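Local structure of cysteine desulfurase (Thermococcus onnurineus, 5B89) at residues Gln181-Val193 / Tyr335-Ser348. The protein probably uses pyridoxal 5'-phosphate to take sulfur from L-cysteine and pass it to a carrier, releasing L-alanine. Sequence-based numbering, arbitrary orientation.
Sequences QHVSNALGVIHEV and YGPRNLKKHAGVVS. With ALA (alanine), chain H; PLP (pyridoxal-5'-phosphate), chain G.
Val189 and His343 bring their backbones together in a single beta bridge, which joins the loop that follows strand 177-181 of the large, seven-stranded sheet and leads to helix 193-203 to the loop running into edge strand 346-349 of the smaller sheet in this class-V aminotransferase fold. The bridge illustrates how two domains can be joined by a few main-chain bonds with side chains packed around them. Ala344 N gives Gly188 O a nearly straight bond (2.8 Å), and Ile190 N reaches Lys342 O. Around these two bonds the side chains are turned differently. The CG2 branch of Val189, anti to the backbone N, touches Pro337 CG at 3.8 Å, the two side chains meeting at about a right angle, whereas Lys342 runs alongside the valine in the same direction. A bend at chi3 (62°) then carries the lysine to Glu192, where NZ meets OE2 at 2.9 Å from above the carboxylate plane, a salt bridge. Replacing Glu192 with an alanine would probably leave the Lys342 ammonium without its carboxylate mate and its chain freer to swing. Ala344 CB, pointing toward the 181-193 loop, rests against Val183 CG1 and Ile190 CG1. The same loop reaches the active site: Asn185 ND2 donates to the carboxylate O of the bound alanine (2.7 Å), while Arg391 binds both that ligand and Asn185 O. His343 turns its ring so that ND1 donates in the ring plane to Ala344 O (3.1 Å), which also accepts from Val346 N. Beyond the ring, a water accepts from Ser348 N and lies within hydrogen-bonding distance of Leu187 O and Tyr335 O. Nearby, the Ser348 hydroxyl, which has Thr389 as a further partner, approaches in the carbonyl plane of Ala186, its OG donating to Ala186 O over a short 2.5 Å.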
ATOM      1  N   GLN B 181      21.116   6.035  -4.219  1.00 13.59           N
ATOM      2  CA  GLN B 181      20.608   4.810  -4.725  1.00 14.45           C
ATOM      3  C   GLN B 181      21.753   3.810  -4.673  1.00 13.69           C
ATOM      4  O   GLN B 181      22.839   4.139  -4.836  1.00 14.03           O
ATOM      5  CB  GLN B 181      20.138   4.975  -6.165  1.00 12.77           C
ATOM      6  CG  GLN B 181      21.263   5.195  -7.114  1.00 16.77           C
ATOM      7  CD  GLN B 181      20.861   5.683  -8.491  1.00 20.08           C
ATOM      8  OE1 GLN B 181      19.716   5.883  -8.794  1.00 18.41           O
ATOM      9  NE2 GLN B 181      21.838   5.844  -9.314  1.00 16.07           N
ATOM     10  N   HIS B 182      21.455   2.569  -4.401  1.00 11.20           N
ATOM     11  CA  HIS B 182      22.423   1.532  -4.464  1.00 12.33           C
ATOM     12  C   HIS B 182      22.791   1.192  -5.900  1.00 13.03           C
ATOM     13  O   HIS B 182      23.992   1.024  -6.265  1.00 13.70           O
ATOM     14  CB  HIS B 182      21.905   0.312  -3.706  1.00 13.68           C
ATOM     15  CG  HIS B 182      22.852  -0.737  -3.412  1.00 12.88           C
ATOM     16  ND1 HIS B 182      22.519  -1.813  -2.593  1.00 13.70           N
ATOM     17  CD2 HIS B 182      24.135  -0.975  -3.807  1.00 13.36           C
ATOM     18  CE1 HIS B 182      23.538  -2.627  -2.471  1.00 15.00           C
ATOM     19  NE2 HIS B 182      24.529  -2.139  -3.199  1.00 15.64           N
ATOM     20  N   VAL B 183      21.792   1.000  -6.725  1.00 12.62           N
ATOM     21  CA  VAL B 183      21.896   0.731  -8.176  1.00 12.30           C
ATOM     22  C   VAL B 183      20.991   1.637  -8.922  1.00 12.86           C
ATOM     23  O   VAL B 183      19.855   1.826  -8.602  1.00 13.38           O
ATOM     24  CB  VAL B 183      21.443  -0.740  -8.428  1.00 12.46           C
ATOM     25  CG1 VAL B 183      21.427  -1.096  -9.962  1.00 14.92           C
ATOM     26  CG2 VAL B 183      22.322  -1.725  -7.681  1.00 14.27           C
ATOM     27  N   SER B 184      21.493   2.226 -10.037  1.00 13.61           N
ATOM     28  CA  SER B 184      20.740   2.999 -10.949  1.00 14.13           C
ATOM     29  C   SER B 184      19.810   2.156 -11.851  1.00 13.81           C
ATOM     30  O   SER B 184      20.331   1.266 -12.499  1.00 16.06           O
ATOM     31  CB  SER B 184      21.675   3.764 -11.859  1.00 17.28           C
ATOM     32  OG  SER B 184      20.915   4.398 -12.899  1.00 17.85           O
ATOM     33  N   ASN B 185      18.525   2.482 -11.886  1.00 15.43           N
ATOM     34  CA  ASN B 185      17.570   1.769 -12.720  1.00 15.30           C
ATOM     35  C   ASN B 185      17.721   2.104 -14.192  1.00 16.44           C
ATOM     36  O   ASN B 185      17.086   1.480 -14.988  1.00 17.40           O
ATOM     37  CB  ASN B 185      16.157   2.104 -12.247  1.00 16.23           C
ATOM     38  CG  ASN B 185      15.796   3.563 -12.467  1.00 19.55           C
ATOM     39  OD1 ASN B 185      16.540   4.480 -12.018  1.00 22.38           O
ATOM     40  ND2 ASN B 185      14.687   3.798 -13.126  1.00 19.51           N
ATOM     41  N   ALA B 186      18.418   3.169 -14.551  1.00 16.32           N
ATOM     42  CA  ALA B 186      18.587   3.549 -15.945  1.00 18.16           C
ATOM     43  C   ALA B 186      19.913   3.146 -16.467  1.00 18.18           C
ATOM     44  O   ALA B 186      19.996   2.712 -17.645  1.00 22.38           O
ATOM     45  CB  ALA B 186      18.441   5.065 -16.094  1.00 18.54           C
ATOM     46  N   LEU B 187      20.990   3.371 -15.718  1.00 15.93           N
ATOM     47  CA  LEU B 187      22.310   3.010 -16.089  1.00 16.21           C
ATOM     48  C   LEU B 187      22.874   1.691 -15.640  1.00 15.44           C
ATOM     49  O   LEU B 187      23.778   1.129 -16.259  1.00 17.93           O
ATOM     50  CB  LEU B 187      23.354   4.058 -15.578  1.00 17.34           C
ATOM     51  CG  LEU B 187      23.077   5.453 -16.069  1.00 17.49           C
ATOM     52  CD1 LEU B 187      23.939   6.480 -15.332  1.00 21.46           C
ATOM     53  CD2 LEU B 187      23.456   5.518 -17.563  1.00 21.15           C
ATOM     54  N   GLY B 188      22.318   1.099 -14.572  1.00 14.29           N
ATOM     55  CA  GLY B 188      22.863  -0.106 -14.002  1.00 12.92           C
ATOM     56  C   GLY B 188      24.141  -0.004 -13.195  1.00 13.22           C
ATOM     57  O   GLY B 188      24.657  -0.976 -12.709  1.00 15.10           O
ATOM     58  N   VAL B 189      24.561   1.225 -12.960  1.00 12.91           N
ATOM     59  CA  VAL B 189      25.703   1.396 -12.078  1.00 12.71           C
ATOM     60  C   VAL B 189      25.440   0.918 -10.633  1.00 11.57           C
ATOM     61  O   VAL B 189      24.342   1.267 -10.108  1.00 12.52           O
ATOM     62  CB  VAL B 189      26.254   2.863 -12.048  1.00 13.86           C
ATOM     63  CG1 VAL B 189      25.211   3.906 -11.799  1.00 15.59           C
ATOM     64  CG2 VAL B 189      27.466   2.953 -11.164  1.00 16.27           C
ATOM     65  N   ILE B 190      26.378   0.182 -10.100  1.00 11.68           N
ATOM     66  CA  ILE B 190      26.392  -0.171  -8.668  1.00 12.53           C
ATOM     67  C   ILE B 190      27.258   0.825  -7.974  1.00 13.18           C
ATOM     68  O   ILE B 190      28.463   0.741  -8.127  1.00 15.29           O
ATOM     69  CB  ILE B 190      26.847  -1.616  -8.401  1.00 13.67           C
ATOM     70  CG1 ILE B 190      26.060  -2.668  -9.315  1.00 13.71           C
ATOM     71  CG2 ILE B 190      26.662  -1.978  -6.901  1.00 13.49           C
ATOM     72  CD1 ILE B 190      26.626  -4.015  -9.251  1.00 14.40           C
ATOM     73  N   HIS B 191      26.704   1.701  -7.170  1.00 12.64           N
ATOM     74  CA  HIS B 191      27.536   2.639  -6.433  1.00 13.24           C
ATOM     75  C   HIS B 191      28.241   2.025  -5.240  1.00 14.03           C
ATOM     76  O   HIS B 191      27.870   1.010  -4.759  1.00 14.44           O
ATOM     77  CB  HIS B 191      26.683   3.799  -5.981  1.00 13.31           C
ATOM     78  CG  HIS B 191      26.161   4.627  -7.101  1.00 12.39           C
ATOM     79  ND1 HIS B 191      24.831   4.917  -7.270  1.00 16.48           N
ATOM     80  CD2 HIS B 191      26.794   5.194  -8.139  1.00 11.32           C
ATOM     81  CE1 HIS B 191      24.675   5.656  -8.340  1.00 13.80           C
ATOM     82  NE2 HIS B 191      25.854   5.836  -8.879  1.00 17.60           N
ATOM     83  N   GLU B 192      29.312   2.685  -4.814  1.00 14.46           N
ATOM     84  CA  GLU B 192      30.102   2.254  -3.676  1.00 14.43           C
ATOM     85  C   GLU B 192      29.406   2.673  -2.410  1.00 15.46           C
ATOM     86  O   GLU B 192      29.873   3.474  -1.684  1.00 13.72           O
ATOM     87  CB  GLU B 192      31.508   2.852  -3.763  1.00 16.35           C
ATOM     88  CG  GLU B 192      32.151   2.572  -5.118  1.00 17.08           C
ATOM     89  CD  GLU B 192      31.850   3.625  -6.224  1.00 24.02           C
ATOM     90  OE1 GLU B 192      30.876   4.399  -6.185  1.00 22.79           O
ATOM     91  OE2 GLU B 192      32.633   3.629  -7.179  1.00 35.72           O
ATOM     92  N   VAL B 193      28.259   2.071  -2.189  1.00 13.69           N
ATOM     93  CA  VAL B 193      27.448   2.438  -1.054  1.00 14.57           C
ATOM     94  C   VAL B 193      28.113   2.249   0.324  1.00 14.29           C
ATOM     95  O   VAL B 193      27.905   3.047   1.189  1.00 14.93           O
ATOM     96  CB  VAL B 193      26.055   1.798  -1.116  1.00 15.14           C
ATOM     97  CG1 VAL B 193      25.252   2.176   0.094  1.00 20.16           C
ATOM     98  CG2 VAL B 193      25.307   2.277  -2.325  1.00 17.69           C
ATOM     99  N   TYR B 335      24.985   2.021 -22.357  1.00 15.89           N
ATOM    100  CA  TYR B 335      25.289   2.929 -21.294  1.00 16.21           C
ATOM    101  C   TYR B 335      25.668   2.268 -19.992  1.00 15.62           C
ATOM    102  O   TYR B 335      25.509   1.115 -19.810  1.00 17.23           O
ATOM    103  CB  TYR B 335      24.128   3.912 -21.117  1.00 16.60           C
ATOM    104  CG  TYR B 335      23.657   4.551 -22.414  1.00 18.98           C
ATOM    105  CD1 TYR B 335      24.286   5.634 -22.929  1.00 21.41           C
ATOM    106  CD2 TYR B 335      22.580   4.058 -23.103  1.00 19.77           C
ATOM    107  CE1 TYR B 335      23.874   6.203 -24.121  1.00 21.34           C
ATOM    108  CE2 TYR B 335      22.182   4.602 -24.293  1.00 19.17           C
ATOM    109  CZ  TYR B 335      22.827   5.684 -24.790  1.00 19.92           C
ATOM    110  OH  TYR B 335      22.438   6.251 -25.949  1.00 21.45           O
ATOM    111  N   GLY B 336      26.224   3.071 -19.123  1.00 16.53           N
ATOM    112  CA  GLY B 336      26.674   2.557 -17.858  1.00 15.45           C
ATOM    113  C   GLY B 336      28.110   2.106 -17.842  1.00 16.09           C
ATOM    114  O   GLY B 336      28.831   2.208 -18.759  1.00 18.26           O
ATOM    115  N   PRO B 337      28.489   1.582 -16.629  1.00 14.70           N
ATOM    116  CA  PRO B 337      29.892   1.204 -16.486  1.00 14.10           C
ATOM    117  C   PRO B 337      30.428   0.085 -17.367  1.00 17.00           C
ATOM    118  O   PRO B 337      29.839  -0.892 -17.540  1.00 15.73           O
ATOM    119  CB  PRO B 337      30.010   0.790 -15.020  1.00 14.15           C
ATOM    120  CG  PRO B 337      28.969   1.545 -14.335  1.00 14.97           C
ATOM    121  CD  PRO B 337      27.823   1.435 -15.261  1.00 14.53           C
ATOM    122  N   ARG B 338      31.623   0.295 -17.874  1.00 18.46           N
ATOM    123  CA  ARG B 338      32.320  -0.710 -18.644  1.00 18.25           C
ATOM    124  C   ARG B 338      32.949  -1.750 -17.772  1.00 17.59           C
ATOM    125  O   ARG B 338      33.131  -2.812 -18.205  1.00 20.54           O
ATOM    126  CB  ARG B 338      33.435  -0.079 -19.447  1.00 21.37           C
ATOM    127  CG  ARG B 338      33.076   0.400 -20.798  1.00 31.27           C
ATOM    128  CD  ARG B 338      31.789   1.146 -20.803  1.00 34.27           C
ATOM    129  NE  ARG B 338      31.236   1.104 -22.114  1.00 36.78           N
ATOM    130  CZ  ARG B 338      30.050   1.561 -22.492  1.00 30.28           C
ATOM    131  NH1 ARG B 338      29.177   2.194 -21.673  1.00 26.22           N
ATOM    132  NH2 ARG B 338      29.766   1.371 -23.737  1.00 26.53           N
ATOM    133  N   ASN B 339      33.328  -1.406 -16.547  1.00 15.23           N
ATOM    134  CA  ASN B 339      33.759  -2.318 -15.616  1.00 14.91           C
ATOM    135  C   ASN B 339      32.509  -3.119 -15.138  1.00 15.53           C
ATOM    136  O   ASN B 339      31.718  -2.600 -14.306  1.00 15.09           O
ATOM    137  CB  ASN B 339      34.402  -1.655 -14.374  1.00 17.24           C
ATOM    138  CG  ASN B 339      34.805  -2.590 -13.377  1.00 17.49           C
ATOM    139  OD1 ASN B 339      34.701  -3.792 -13.451  1.00 17.16           O
ATOM    140  ND2 ASN B 339      35.331  -2.029 -12.263  1.00 23.47           N
ATOM    141  N   LEU B 340      32.352  -4.334 -15.613  1.00 14.25           N
ATOM    142  CA  LEU B 340      31.140  -5.083 -15.305  1.00 15.53           C
ATOM    143  C   LEU B 340      31.068  -5.450 -13.893  1.00 15.30           C
ATOM    144  O   LEU B 340      29.982  -5.844 -13.448  1.00 16.97           O
ATOM    145  CB  LEU B 340      30.922  -6.311 -16.244  1.00 15.19           C
ATOM    146  CG  LEU B 340      30.826  -5.866 -17.722  1.00 14.46           C
ATOM    147  CD1 LEU B 340      30.566  -7.116 -18.568  1.00 16.83           C
ATOM    148  CD2 LEU B 340      29.836  -4.798 -18.055  1.00 16.54           C
ATOM    149  N   LYS B 341      32.134  -5.416 -13.063  1.00 13.76           N
ATOM    150  CA  LYS B 341      31.963  -5.647 -11.617  1.00 15.68           C
ATOM    151  C   LYS B 341      31.120  -4.550 -10.948  1.00 15.05           C
ATOM    152  O   LYS B 341      30.632  -4.824  -9.820  1.00 16.88           O
ATOM    153  CB  LYS B 341      33.365  -5.702 -10.955  1.00 19.27           C
ATOM    154  CG  LYS B 341      34.154  -6.974 -11.335  1.00 22.26           C
ATOM    155  CD  LYS B 341      35.235  -7.351 -10.420  1.00 26.93           C
ATOM    156  CE  LYS B 341      35.977  -8.566 -10.991  1.00 28.81           C
ATOM    157  NZ  LYS B 341      35.228  -9.879 -11.049  1.00 30.90           N
ATOM    158  N   LYS B 342      30.985  -3.406 -11.589  1.00 14.57           N
ATOM    159  CA  LYS B 342      30.186  -2.289 -11.097  1.00 16.79           C
ATOM    160  C   LYS B 342      28.877  -2.092 -11.932  1.00 12.29           C
ATOM    161  O   LYS B 342      28.274  -0.999 -11.927  1.00 14.16           O
ATOM    162  CB  LYS B 342      31.038  -0.914 -11.252  1.00 21.35           C
ATOM    163  CG  LYS B 342      32.125  -0.638 -10.237  1.00 33.97           C
ATOM    164  CD  LYS B 342      32.322   0.882 -10.267  1.00 32.97           C
ATOM    165  CE  LYS B 342      31.096   1.768  -9.850  1.00 33.74           C
ATOM    166  NZ  LYS B 342      31.398   3.234  -9.773  1.00 27.81           N
ATOM    167  N   HIS B 343      28.461  -3.115 -12.713  1.00 12.06           N
ATOM    168  CA  HIS B 343      27.312  -3.008 -13.585  1.00 13.09           C
ATOM    169  C   HIS B 343      26.320  -4.121 -13.216  1.00 13.86           C
ATOM    170  O   HIS B 343      26.611  -5.323 -13.295  1.00 15.74           O
ATOM    171  CB  HIS B 343      27.775  -3.228 -15.056  1.00 14.07           C
ATOM    172  CG  HIS B 343      26.897  -2.613 -16.081  1.00 12.76           C
ATOM    173  ND1 HIS B 343      25.520  -2.851 -16.239  1.00 16.02           N
ATOM    174  CD2 HIS B 343      27.176  -1.674 -17.034  1.00 11.88           C
ATOM    175  CE1 HIS B 343      25.038  -2.118 -17.245  1.00 13.45           C
ATOM    176  NE2 HIS B 343      26.024  -1.379 -17.701  1.00 17.66           N
ATOM    177  N   ALA B 344      25.145  -3.695 -12.813  1.00 12.21           N
ATOM    178  CA  ALA B 344      24.120  -4.614 -12.421  1.00 12.70           C
ATOM    179  C   ALA B 344      23.423  -5.215 -13.622  1.00 13.53           C
ATOM    180  O   ALA B 344      23.830  -5.005 -14.693  1.00 13.90           O
ATOM    181  CB  ALA B 344      23.139  -3.916 -11.521  1.00 13.79           C
ATOM    182  N   GLY B 345      22.380  -5.985 -13.386  1.00 12.52           N
ATOM    183  CA  GLY B 345      21.671  -6.661 -14.453  1.00 12.01           C
ATOM    184  C   GLY B 345      20.732  -5.817 -15.245  1.00 13.54           C
ATOM    185  O   GLY B 345      19.601  -6.121 -15.374  1.00 13.60           O
ATOM    186  N   VAL B 346      21.253  -4.722 -15.733  1.00 13.54           N
ATOM    187  CA  VAL B 346      20.544  -3.719 -16.463  1.00 14.19           C
ATOM    188  C   VAL B 346      21.409  -3.241 -17.620  1.00 16.16           C
ATOM    189  O   VAL B 346      22.503  -2.836 -17.368  1.00 17.56           O
ATOM    190  CB  VAL B 346      20.285  -2.481 -15.579  1.00 16.72           C
ATOM    191  CG1 VAL B 346      19.533  -1.414 -16.334  1.00 18.80           C
ATOM    192  CG2 VAL B 346      19.513  -2.876 -14.317  1.00 18.72           C
ATOM    193  N   VAL B 347      20.905  -3.315 -18.853  1.00 14.45           N
ATOM    194  CA  VAL B 347      21.658  -2.773 -20.015  1.00 14.95           C
ATOM    195  C   VAL B 347      20.745  -1.851 -20.758  1.00 13.71           C
ATOM    196  O   VAL B 347      19.752  -2.285 -21.427  1.00 13.97           O
ATOM    197  CB  VAL B 347      22.109  -3.942 -20.902  1.00 16.02           C
ATOM    198  CG1 VAL B 347      22.871  -3.318 -22.084  1.00 17.13           C
ATOM    199  CG2 VAL B 347      22.997  -4.908 -20.150  1.00 18.00           C
ATOM    200  N   SER B 348      21.000  -0.546 -20.701  1.00 13.69           N
ATOM    201  CA  SER B 348      20.365   0.470 -21.475  1.00 14.76           C
ATOM    202  C   SER B 348      21.221   0.695 -22.707  1.00 15.28           C
ATOM    203  O   SER B 348      22.456   0.655 -22.667  1.00 15.12           O
ATOM    204  CB  SER B 348      20.285   1.862 -20.710  1.00 16.90           C
ATOM    205  OG  SER B 348      19.127   1.901 -19.888  1.00 19.20           O
TER
HETATM  206  N   ALA H 401      12.123   1.619 -10.930  1.00 34.80           N
HETATM  207  CA  ALA H 401      11.320   0.991 -12.091  1.00 35.96           C
HETATM  208  C   ALA H 401      11.637   1.453 -13.534  1.00 30.14           C
HETATM  209  O   ALA H 401      12.756   1.996 -13.695  1.00 27.35           O
HETATM  210  CB  ALA H 401       9.784   1.047 -11.968  1.00 37.18           C
HETATM  211  OXT ALA H 401      10.923   1.230 -14.581  1.00 37.63           O
HETATM  212  N1  PLP G 400      14.242   3.740  -6.999  1.00 20.50           N
HETATM  213  C2  PLP G 400      14.852   2.920  -7.898  1.00 24.78           C
HETATM  214  C2A PLP G 400      16.358   2.899  -8.039  1.00 28.80           C
HETATM  215  C3  PLP G 400      14.010   2.136  -8.707  1.00 26.38           C
HETATM  216  O3  PLP G 400      14.566   1.297  -9.615  1.00 33.10           O
HETATM  217  C4  PLP G 400      12.605   2.158  -8.511  1.00 27.53           C
HETATM  218  C4A PLP G 400      11.714   1.299  -9.493  1.00 34.01           C
HETATM  219  C5  PLP G 400      12.080   2.990  -7.489  1.00 21.39           C
HETATM  220  C6  PLP G 400      12.903   3.803  -6.740  1.00 23.74           C
HETATM  221  C5A PLP G 400      10.566   3.051  -7.310  1.00 24.25           C
HETATM  222  O4P PLP G 400      10.095   1.757  -6.824  1.00 15.48           O
HETATM  223  P   PLP G 400       8.553   1.698  -6.695  1.00 12.13           P
HETATM  224  O1P PLP G 400       8.305   0.323  -6.294  1.00 15.64           O
HETATM  225  O2P PLP G 400       8.015   2.005  -8.094  1.00 17.09           O
HETATM  226  O3P PLP G 400       8.130   2.723  -5.751  1.00 11.67           O
HETATM  227  O   HOH W   1      23.296  -0.088 -18.879  1.00 16.67           O